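PDB 3OV5: uncharacterized protein from Xanthomonas axonopodis pv. citri, which is the VirB7 component of a type IV secretion system at the bacterial outer membrane, its globular domain resembling the N0 domain of outer membrane transport proteins. Local coordinates for residues G13-M18 against T57-V62; R21-S26 against N75-Q80; I47-T50 against Q54-T57. All coordinates share one frame; numbering follows the deposited sequence.

Interaction 1. Residues G13-M18 against T57-V62; sequences GTLKTM and TELSAV
The branched end of Leu59 abuts both Leu15 and Met18, which sit one helical turn apart on the facing helix. The two leucines lie at a slant to each other, and CD1 of Leu15 comes to 3.7 Å from CD2 of Leu59. Met18 meets the same leucine end-on: its chain runs straight out from the helix and then bends at the sulfur (chi3 71°), which turns CE onto the branched end of Leu59, 3.6 Å from CD2 and 3.8 Å from CD1. Leu59 itself has CG anti to its backbone N (chi1 -170°), a setting that carries both methyls across the gap. Because the CA atoms of Leu15 and Leu59 remain 9.0 Å apart, the contact is made by side-chain ends, with no hydrogen bond across it. The start of the first helix is fixed separately by Thr14, the N-cap residue, whose OG1 accepts from Thr17 N at 3.0 Å; Asp37 binds the same hydroxyl and also Lys16 N. All three touching residues are buried near the centre of the chain. Here helix 15-24 packs on helix 52-63, with Leu19 and Trp22 extending the surface under Leu59, while Leu15 also leans on Tyr32 of strand 29-32.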
loop_
_atom_site.group_PDB
_atom_site.type_symbol
_atom_site.label_atom_id
_atom_site.label_comp_id
_atom_site.label_asym_id
_atom_site.label_seq_id
_atom_site.Cartn_x
_atom_site.Cartn_y
_atom_site.Cartn_z
ATOM N N GLY A 13 9.690 -5.165 -4.697
ATOM C CA GLY A 13 10.183 -6.081 -3.642
ATOM C C GLY A 13 9.657 -5.806 -2.245
ATOM O O GLY A 13 9.646 -6.714 -1.393
ATOM N N THR A 14 9.264 -4.557 -1.979
ATOM C CA THR A 14 8.919 -4.183 -0.633
ATOM C C THR A 14 7.642 -3.386 -0.607
ATOM O O THR A 14 7.182 -2.861 -1.641
ATOM C CB THR A 14 10.027 -3.339 0.050
ATOM O OG1 THR A 14 9.997 -2.004 -0.482
ATOM C CG2 THR A 14 11.427 -3.930 -0.135
ATOM N N LEU A 15 7.090 -3.242 0.590
ATOM C CA LEU A 15 5.883 -2.472 0.812
ATOM C C LEU A 15 6.070 -1.018 0.339
ATOM O O LEU A 15 5.246 -0.493 -0.428
ATOM C CB LEU A 15 5.528 -2.514 2.300
ATOM C CG LEU A 15 4.331 -1.693 2.733
ATOM C CD1 LEU A 15 3.049 -2.107 2.028
ATOM C CD2 LEU A 15 4.177 -1.791 4.260
ATOM N N LYS A 16 7.115 -0.352 0.828
ATOM C CA LYS A 16 7.321 1.044 0.489
ATOM C C LYS A 16 7.564 1.202 -1.012
ATOM O O LYS A 16 7.063 2.157 -1.597
ATOM C CB LYS A 16 8.486 1.625 1.298
ATOM C CG LYS A 16 8.634 3.139 1.114
ATOM C CD LYS A 16 9.774 3.700 1.964
ATOM C CE LYS A 16 11.109 3.173 1.547
ATOM N NZ LYS A 16 12.229 3.790 2.333
ATOM N N THR A 17 8.389 0.335 -1.591
ATOM C CA THR A 17 8.725 0.524 -3.003
ATOM C C THR A 17 7.537 0.210 -3.914
ATOM O O THR A 17 7.359 0.880 -4.949
ATOM C CB THR A 17 10.004 -0.213 -3.377
ATOM O OG1 THR A 17 9.888 -1.595 -3.173
ATOM C CG2 THR A 17 11.221 0.377 -2.634
ATOM N N MET A 18 6.720 -0.789 -3.563
ATOM C CA MET A 18 5.502 -1.020 -4.317
ATOM C C MET A 18 4.621 0.213 -4.252
ATOM O O MET A 18 4.068 0.676 -5.265
ATOM C CB MET A 18 4.744 -2.238 -3.797
ATOM C CG MET A 18 3.516 -2.552 -4.649
ATOM S SD MET A 18 2.590 -3.969 -4.067
ATOM C CE MET A 18 1.882 -3.270 -2.552
ATOM N N THR A 57 -6.896 -0.714 0.742
ATOM C CA THR A 57 -7.616 -1.365 1.847
ATOM C C THR A 57 -7.212 -2.842 1.976
ATOM O O THR A 57 -6.971 -3.347 3.084
ATOM C CB THR A 57 -9.119 -1.161 1.654
ATOM O OG1 THR A 57 -9.358 0.262 1.648
ATOM C CG2 THR A 57 -9.938 -1.786 2.747
ATOM N N GLU A 58 -7.098 -3.548 0.848
ATOM C CA GLU A 58 -6.590 -4.921 0.888
ATOM C C GLU A 58 -5.194 -4.942 1.487
ATOM O O GLU A 58 -4.865 -5.802 2.315
ATOM C CB GLU A 58 -6.554 -5.542 -0.501
ATOM C CG GLU A 58 -7.910 -5.842 -1.106
ATOM C CD GLU A 58 -7.781 -6.642 -2.394
ATOM O OE1 GLU A 58 -7.228 -7.755 -2.315
ATOM O OE2 GLU A 58 -8.241 -6.169 -3.459
ATOM N N LEU A 59 -4.355 -4.019 1.038
ATOM C CA LEU A 59 -2.983 -3.958 1.531
ATOM C C LEU A 59 -2.942 -3.659 3.022
ATOM O O LEU A 59 -2.145 -4.241 3.783
ATOM C CB LEU A 59 -2.203 -2.946 0.728
ATOM C CG LEU A 59 -0.694 -2.927 0.948
ATOM C CD1 LEU A 59 -0.066 -4.261 0.579
ATOM C CD2 LEU A 59 -0.082 -1.793 0.139
ATOM N N SER A 60 -3.800 -2.727 3.440
ATOM C CA SER A 60 -3.952 -2.427 4.850
ATOM C C SER A 60 -4.248 -3.690 5.661
ATOM O O SER A 60 -3.633 -3.932 6.701
ATOM C CB SER A 60 -5.071 -1.404 5.008
ATOM O OG SER A 60 -5.056 -0.881 6.320
ATOM N N ALA A 61 -5.191 -4.500 5.195
ATOM C CA ALA A 61 -5.560 -5.709 5.909
ATOM C C ALA A 61 -4.375 -6.676 5.998
ATOM O O ALA A 61 -4.203 -7.363 7.014
ATOM C CB ALA A 61 -6.739 -6.372 5.258
ATOM N N VAL A 62 -3.553 -6.734 4.935
ATOM C CA VAL A 62 -2.406 -7.633 4.938
ATOM C C VAL A 62 -1.418 -7.273 6.035
ATOM O O VAL A 62 -0.814 -8.166 6.638
ATOM C CB VAL A 62 -1.739 -7.640 3.548
ATOM C CG1 VAL A 62 -0.427 -8.369 3.584
ATOM C CG2 VAL A 62 -2.672 -8.253 2.497
#

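Interaction 2. Residues R21-S26 against N75-Q80; sequences RWAADS and NKLLVQ
Ala23 and Leu77 mark the closest approach of helix and strand, with their CA atoms 6.7 Å apart. Residues 21-24 of helix 15-24 lie against the start of strand 76-81, and no hydrogen bond joins the two backbones. Leu77 makes the whole contact through one methyl. With CG anti to the carbonyl carbon (chi1 -68°), its CD1 reaches the helix surface beside the Trp22-Ala23 peptide, 3.8 Å from Ala23 N, 4.0 Å from Trp22 CB and 4.1 Å from Ala23 CB. Trp22 meets the leucine through CB; its indole swings away from this methyl. The indole NE1 is bonded to the carbonyl of Gln7, and Tyr6 stacks with the ring edge-to-face. On the helix side, polar groups join residues 21-26: Ser26 OG, in the conformer described, donates to Trp22 O at 2.7 Å, tilted 21° from the carbonyl plane, and Arg21 NH1 forms a salt bridge with Asp25 OD2. A second salt bridge runs from Arg21 to Asp12. Strand 76-81 is the middle strand of its mixed sheet, parallel to 29-32 and antiparallel to 68-73; Leu77 touches Leu30 and Val72 on these two neighbours and Leu19 on the helix.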
loop_
_atom_site.group_PDB
_atom_site.type_symbol
_atom_site.label_atom_id
_atom_site.label_comp_id
_atom_site.label_asym_id
_atom_site.label_seq_id
_atom_site.Cartn_x
_atom_site.Cartn_y
_atom_site.Cartn_z
ATOM N N ARG A 21 5.588 3.055 -6.410
ATOM C CA ARG A 21 5.120 2.859 -7.778
ATOM C C ARG A 21 3.628 3.154 -7.888
ATOM O O ARG A 21 3.200 3.863 -8.826
ATOM C CB ARG A 21 5.493 1.474 -8.294
ATOM C CG ARG A 21 5.091 1.295 -9.743
ATOM C CD ARG A 21 5.520 -0.070 -10.323
ATOM N NE ARG A 21 4.871 -1.159 -9.600
ATOM C CZ ARG A 21 3.587 -1.476 -9.738
ATOM N NH1 ARG A 21 2.832 -0.931 -10.682
ATOM N NH2 ARG A 21 3.050 -2.377 -8.924
ATOM N N TRP A 22 2.799 2.595 -6.988
ATOM C CA TRP A 22 1.368 2.905 -7.064
ATOM C C TRP A 22 1.137 4.413 -7.020
ATOM O O TRP A 22 0.287 4.948 -7.721
ATOM C CB TRP A 22 0.608 2.265 -5.915
ATOM C CG TRP A 22 0.489 0.760 -5.974
ATOM C CD1 TRP A 22 1.104 -0.127 -6.839
ATOM C CD2 TRP A 22 -0.315 -0.040 -5.090
ATOM N NE1 TRP A 22 0.722 -1.429 -6.538
ATOM C CE2 TRP A 22 -0.145 -1.400 -5.469
ATOM C CE3 TRP A 22 -1.172 0.271 -4.027
ATOM C CZ2 TRP A 22 -0.811 -2.437 -4.812
ATOM C CZ3 TRP A 22 -1.827 -0.764 -3.378
ATOM C CH2 TRP A 22 -1.632 -2.091 -3.765
ATOM N N ALA A 23 1.888 5.109 -6.162
ATOM C CA ALA A 23 1.735 6.563 -6.008
ATOM C C ALA A 23 2.142 7.275 -7.312
ATOM O O ALA A 23 1.413 8.120 -7.851
ATOM C CB ALA A 23 2.556 7.079 -4.845
ATOM N N ALA A 24 3.303 6.912 -7.856
ATOM C CA ALA A 24 3.791 7.483 -9.122
ATOM C C ALA A 24 2.792 7.228 -10.246
ATOM O O ALA A 24 2.568 8.087 -11.111
ATOM C CB ALA A 24 5.132 6.898 -9.466
ATOM N N ASP A 25 2.200 6.048 -10.239
ATOM C CA ASP A 25 1.249 5.655 -11.266
ATOM C C ASP A 25 -0.073 6.413 -11.168
ATOM O O ASP A 25 -0.908 6.319 -12.092
ATOM C CB ASP A 25 0.924 4.165 -11.126
ATOM C CG ASP A 25 2.098 3.238 -11.471
ATOM O OD1 ASP A 25 3.101 3.717 -12.040
ATOM O OD2 ASP A 25 1.986 2.039 -11.120
ATOM N N SER A 26 -0.288 7.094 -10.043
ATOM C CA SER A 26 -1.572 7.720 -9.716
ATOM C C SER A 26 -1.469 9.224 -9.523
ATOM O O SER A 26 -2.436 9.850 -9.112
ATOM C CB SER A 26 -2.111 7.108 -8.418
ATOM O OG SER A 26 -2.189 5.701 -8.563
ATOM N N ASN A 75 -4.490 13.338 -2.216
ATOM C CA ASN A 75 -3.542 12.837 -3.191
ATOM C C ASN A 75 -2.520 11.900 -2.525
ATOM O O ASN A 75 -1.472 11.669 -3.130
ATOM C CB ASN A 75 -2.841 13.989 -3.942
ATOM C CG ASN A 75 -1.939 14.816 -3.038
ATOM O OD1 ASN A 75 -2.264 15.084 -1.879
ATOM N ND2 ASN A 75 -0.794 15.227 -3.571
ATOM N N LYS A 76 -2.788 11.374 -1.304
ATOM C CA LYS A 76 -1.740 10.588 -0.631
ATOM C C LYS A 76 -2.117 9.156 -0.401
ATOM O O LYS A 76 -3.256 8.860 -0.028
ATOM C CB LYS A 76 -1.408 11.158 0.770
ATOM C CG LYS A 76 -0.813 12.549 0.802
ATOM C CD LYS A 76 -1.265 13.321 2.012
ATOM C CE LYS A 76 -0.825 14.757 1.916
ATOM N NZ LYS A 76 -1.641 15.512 2.831
ATOM N N LEU A 77 -1.138 8.278 -0.569
ATOM C CA LEU A 77 -1.182 6.975 0.042
ATOM C C LEU A 77 -0.467 7.116 1.387
ATOM O O LEU A 77 0.671 7.559 1.446
ATOM C CB LEU A 77 -0.489 5.956 -0.858
ATOM C CG LEU A 77 -1.240 5.683 -2.163
ATOM C CD1 LEU A 77 -0.384 4.889 -3.122
ATOM C CD2 LEU A 77 -2.480 4.875 -1.874
ATOM N N LEU A 78 -1.181 6.790 2.458
ATOM C CA LEU A 78 -0.734 7.023 3.822
ATOM C C LEU A 78 -0.549 5.692 4.535
ATOM O O LEU A 78 -1.499 4.907 4.651
ATOM C CB LEU A 78 -1.778 7.860 4.578
ATOM C CG LEU A 78 -1.484 8.150 6.041
ATOM C CD1 LEU A 78 -0.167 8.886 6.269
ATOM C CD2 LEU A 78 -2.637 8.944 6.609
ATOM N N VAL A 79 0.686 5.422 4.968
ATOM C CA VAL A 79 1.031 4.206 5.697
ATOM C C VAL A 79 1.437 4.633 7.100
ATOM O O VAL A 79 2.343 5.446 7.239
ATOM C CB VAL A 79 2.191 3.452 5.025
ATOM C CG1 VAL A 79 2.440 2.152 5.772
ATOM C CG2 VAL A 79 1.901 3.193 3.547
ATOM N N GLN A 80 0.764 4.114 8.131
ATOM C CA GLN A 80 1.002 4.638 9.469
ATOM C C GLN A 80 0.602 3.574 10.477
ATOM O O GLN A 80 -0.135 2.641 10.155
ATOM C CB GLN A 80 0.176 5.911 9.705
ATOM C CG GLN A 80 -1.314 5.631 9.614
ATOM C CD GLN A 80 -2.185 6.821 9.840
ATOM O OE1 GLN A 80 -1.874 7.735 10.623
ATOM N NE2 GLN A 80 -3.345 6.789 9.208
#

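Interaction 3. Residues I47-T50 against Q54-T57; sequences ISTT and QAAT. With IPA (isopropyl alcohol), chain B.
Thr49 packs against Gln54 and Ala55 at the beginning of helix 52-63. From CB, which lies 3.6 Å from Gln54 NE2, its side chain divides between a polar and an apolar neighbour. Thr49 CG2 lies 3.7 Å from Ala55 CB, and Ile47 CG2 approaches the same CB at 4.1 Å. The hydroxyl takes the other branch, anti to the backbone N (chi1 172°), and OG1 comes to rest 3.6 Å from Gln54 CD without a direct hydrogen bond to the amide. A water closes that gap: it is bonded to Thr49 OG1 at 2.7 Å and donates to Gln54 OE1, also at 2.7 Å. The other end of the amide, NE2, is bonded to OE2 of Glu58, in the conformer described, one turn along the helix, and weakly to a second water, which accepts from Ser48 N at 2.8 Å. Gln54, extended beyond CG, lies obliquely across the threonine; water bridges the polar side and methyls pack on the other. Thr49 OG1 is further bonded to Ser51 N, and Ser51 OG to Gln54 N. The arrangement is a tight strand-to-helix connection: the short, weakly bonded strand at about 48-49, antiparallel to 6-7, runs through a brief turn into helix 52-63, whose first turns fold back on it, within a domain related to the secretin N0 family.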
loop_
_atom_site.group_PDB
_atom_site.type_symbol
_atom_site.label_atom_id
_atom_site.label_comp_id
_atom_site.label_asym_id
_atom_site.label_seq_id
_atom_site.Cartn_x
_atom_site.Cartn_y
_atom_site.Cartn_z
ATOM N N ILE A 47 -3.785 -9.118 -4.616
ATOM C CA ILE A 47 -4.353 -7.823 -4.964
ATOM C C ILE A 47 -4.247 -7.588 -6.460
ATOM O O ILE A 47 -3.153 -7.660 -7.040
ATOM C CB ILE A 47 -3.629 -6.708 -4.215
ATOM C CG1 ILE A 47 -3.721 -6.956 -2.699
ATOM C CG2 ILE A 47 -4.197 -5.351 -4.627
ATOM C CD1 ILE A 47 -2.916 -5.944 -1.867
ATOM N N SER A 48 -5.372 -7.297 -7.086
ATOM C CA SER A 48 -5.380 -6.937 -8.495
ATOM C C SER A 48 -6.688 -6.241 -8.767
ATOM O O SER A 48 -7.712 -6.892 -8.971
ATOM C CB SER A 48 -5.266 -8.188 -9.375
ATOM O OG SER A 48 -5.429 -7.853 -10.744
ATOM N N THR A 49 -6.669 -4.915 -8.753
ATOM C CA THR A 49 -7.902 -4.150 -8.865
ATOM C C THR A 49 -7.647 -2.800 -9.477
ATOM O O THR A 49 -6.597 -2.191 -9.260
ATOM C CB THR A 49 -8.590 -4.001 -7.482
ATOM O OG1 THR A 49 -9.697 -3.100 -7.586
ATOM C CG2 THR A 49 -7.625 -3.453 -6.460
ATOM N N THR A 50 -8.622 -2.302 -10.241
ATOM C CA THR A 50 -8.550 -0.959 -10.779
ATOM C C THR A 50 -8.825 0.118 -9.717
ATOM O O THR A 50 -8.604 1.300 -9.984
ATOM C CB THR A 50 -9.544 -0.749 -11.945
ATOM O OG1 THR A 50 -10.866 -0.971 -11.448
ATOM C CG2 THR A 50 -9.227 -1.671 -13.121
ATOM N N GLN A 54 -9.856 0.017 -3.043
ATOM C CA GLN A 54 -9.852 -1.409 -2.760
ATOM C C GLN A 54 -8.421 -1.889 -2.533
ATOM O O GLN A 54 -8.164 -2.670 -1.615
ATOM C CB GLN A 54 -10.532 -2.188 -3.879
ATOM C CG GLN A 54 -10.618 -3.675 -3.552
ATOM C CD GLN A 54 -11.299 -4.461 -4.641
ATOM O OE1 GLN A 54 -12.334 -4.028 -5.172
ATOM N NE2 GLN A 54 -10.723 -5.613 -5.015
ATOM N N ALA A 55 -7.483 -1.463 -3.389
ATOM C CA ALA A 55 -6.110 -1.944 -3.307
ATOM C C ALA A 55 -5.467 -1.529 -2.007
ATOM O O ALA A 55 -4.820 -2.320 -1.323
ATOM C CB ALA A 55 -5.293 -1.443 -4.494
ATOM N N ALA A 56 -5.600 -0.240 -1.657
ATOM C CA ALA A 56 -5.009 0.263 -0.427
ATOM C C ALA A 56 -5.592 -0.467 0.775
ATOM O O ALA A 56 -4.883 -0.791 1.737
ATOM C CB ALA A 56 -5.255 1.757 -0.298
ATOM N N THR A 57 -6.896 -0.714 0.742
ATOM C CA THR A 57 -7.616 -1.365 1.847
ATOM C C THR A 57 -7.212 -2.842 1.976
ATOM O O THR A 57 -6.971 -3.347 3.084
ATOM C CB THR A 57 -9.119 -1.161 1.654
ATOM O OG1 THR A 57 -9.358 0.262 1.648
ATOM C CG2 THR A 57 -9.938 -1.786 2.747
HETATM C C1 IPA B . -12.666 -1.312 -13.689
HETATM C C2 IPA B . -13.134 -2.750 -13.771
HETATM C C3 IPA B . -12.682 -3.417 -15.058
HETATM O O2 IPA B . -12.693 -3.501 -12.657
HETATM O O HOH W 1 -7.809 -7.018 -5.738
HETATM O O HOH W 2 -12.331 -3.676 -7.856
#

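From the N terminus, helix 15-24 carries most of the first segments of interactions 1 and 2. Interaction 1 closes the loop from this helix to helix 52-63, and interaction 2 the longer one to strand 76-81; the two cross, since 21-26 lies inside the loop from 13-18 to 57-62 and 75-80 beyond it. Interaction 3 is a local closure between strand 48-49 and the start of helix 52-63. It lies wholly within the span of interaction 2 and shares Thr57 with interaction 1. Trp22 joins all three, its CZ3 lying 4.1 Å from Leu59 CD2 and 3.7 Å from Ala55 CB. Together they bind both helices, the three-stranded sheet and the small two-stranded sheet into one domain.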